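Local coordinates for mandelate racemase/muconate lactonizing enzyme family protein (Roseovarius sp. TM1035, PDB 3T9P) that is a putative isomerase of the mandelate racemase/muconate lactonizing enzyme family, whose precise substrate and reaction remain unassigned, at residues P190-S193 against R194-D198. Numbering follows the deposited sequence.
Sequences PTVS and RALGD
The flat carbonyl group of Pro-190 takes the N-H of Arg-194, the first of four peptide carbonyls, Pro-190 to Ser-193, that each accept the N-H four residues on. Arg-194 N comes in tilted from the carbonyl plane, 2.9 Å from Pro-190 O, and the bond is nearly straight at the hydrogen. The Arg-194 side chain lies alongside the same oxygen, with CG 3.3 Å from Pro-190 O. CG reaches it because it stands beside the backbone N of Arg-194 (chi1 -56°). At Thr-191 the donor sits well above the carbonyl face, Ala-195 N being 3.2 Å from Thr-191 O. Leu-196 N, by contrast, approaches Val-192 O nearly in line with the carbonyl at 2.8 Å, but this bond is bent at the hydrogen. Next to it Leu-196 CG lies against Val-192 O, and the two side chains run side by side in the same direction; Val-192 CG1, anti to its own backbone N (chi1 174°), meets Leu-196 CD1 at 4.1 Å. Both side chains face inward: helix 184-196 is the crossover helix of a right-handed beta-alpha-beta unit in the barrel domain of this enolase-superfamily fold, and the pair packs on Phe-154 of helix 147-161 and on Trp-168 of strand 165-169. The hydroxyl of buried Ser-193 hydrogen-bonds to the carbonyl oxygen of Asn-225, and Thr-191 OG1 bonds back to Ala-187 O within the helix. Gly-197 N completes the final i to i+4 bond, 3.0 Å from Ser-193 O, and its positive phi (83°) then turns the chain out of the helix toward strand 201-205.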
loop_
_atom_site.group_PDB
_atom_site.type_symbol
_atom_site.label_atom_id
_atom_site.label_comp_id
_atom_site.label_asym_id
_atom_site.label_seq_id
_atom_site.Cartn_x
_atom_site.Cartn_y
_atom_site.Cartn_z
ATOM N N PRO A 190 -6.922 -30.296 19.071
ATOM C CA PRO A 190 -7.628 -31.048 20.183
ATOM C C PRO A 190 -7.008 -30.827 21.545
ATOM O O PRO A 190 -7.727 -30.683 22.552
ATOM C CB PRO A 190 -7.588 -32.554 19.710
ATOM C CG PRO A 190 -6.357 -32.689 18.808
ATOM C CD PRO A 190 -6.445 -31.212 18.017
ATOM N N THR A 191 -5.694 -30.667 21.616
ATOM C CA THR A 191 -5.130 -30.458 22.949
ATOM C C THR A 191 -5.599 -29.220 23.686
ATOM O O THR A 191 -5.820 -29.267 24.903
ATOM C CB THR A 191 -3.506 -30.478 22.867
ATOM O OG1 THR A 191 -3.130 -31.709 22.282
ATOM C CG2 THR A 191 -2.843 -30.265 24.179
ATOM N N VAL A 192 -5.586 -28.069 23.017
ATOM C CA VAL A 192 -5.975 -26.817 23.671
ATOM C C VAL A 192 -7.517 -26.848 23.937
ATOM O O VAL A 192 -7.999 -26.494 25.032
ATOM C CB VAL A 192 -5.539 -25.591 22.795
ATOM C CG1 VAL A 192 -6.062 -24.277 23.388
ATOM C CG2 VAL A 192 -4.030 -25.533 22.764
ATOM N N SER A 193 -8.249 -27.326 22.956
ATOM C CA SER A 193 -9.697 -27.369 23.046
ATOM C C SER A 193 -10.176 -28.276 24.221
ATOM O O SER A 193 -11.030 -27.830 25.036
ATOM C CB SER A 193 -10.274 -27.910 21.741
ATOM O OG SER A 193 -11.692 -28.044 21.876
ATOM N N ARG A 194 -9.610 -29.497 24.347
ATOM C CA ARG A 194 -10.017 -30.361 25.481
ATOM C C ARG A 194 -9.531 -29.764 26.771
ATOM O O ARG A 194 -10.257 -29.829 27.721
ATOM C CB ARG A 194 -9.603 -31.833 25.294
ATOM C CG ARG A 194 -10.132 -32.537 23.948
ATOM C CD ARG A 194 -9.491 -33.947 23.685
ATOM N NE ARG A 194 -10.040 -34.911 24.652
ATOM C CZ ARG A 194 -9.520 -35.196 25.858
ATOM N NH1 ARG A 194 -8.373 -34.653 26.261
ATOM N NH2 ARG A 194 -10.127 -36.063 26.670
ATOM N N ALA A 195 -8.347 -29.135 26.859
ATOM C CA ALA A 195 -7.948 -28.527 28.140
ATOM C C ALA A 195 -8.941 -27.425 28.518
ATOM O O ALA A 195 -9.301 -27.305 29.671
ATOM C CB ALA A 195 -6.524 -27.932 28.110
ATOM N N LEU A 196 -9.388 -26.615 27.510
ATOM C CA LEU A 196 -10.178 -25.402 27.854
ATOM C C LEU A 196 -11.561 -25.871 28.307
ATOM O O LEU A 196 -12.160 -25.241 29.209
ATOM C CB LEU A 196 -10.345 -24.503 26.628
ATOM C CG LEU A 196 -9.173 -23.588 26.283
ATOM C CD1 LEU A 196 -9.504 -22.841 24.970
ATOM C CD2 LEU A 196 -8.923 -22.585 27.450
ATOM N N GLY A 197 -12.069 -26.940 27.694
ATOM C CA GLY A 197 -13.343 -27.568 28.174
ATOM C C GLY A 197 -14.617 -26.873 27.652
ATOM O O GLY A 197 -14.535 -26.018 26.761
ATOM N N ASP A 198 -15.778 -27.242 28.211
ATOM C CA ASP A 198 -17.096 -26.795 27.759
ATOM C C ASP A 198 -17.352 -25.369 28.150
ATOM O O ASP A 198 -16.760 -24.878 29.102
ATOM C CB ASP A 198 -18.180 -27.607 28.515
ATOM C CG ASP A 198 -18.235 -29.100 28.092
ATOM O OD1 ASP A 198 -17.632 -29.508 27.050
ATOM O OD2 ASP A 198 -18.920 -29.834 28.862
#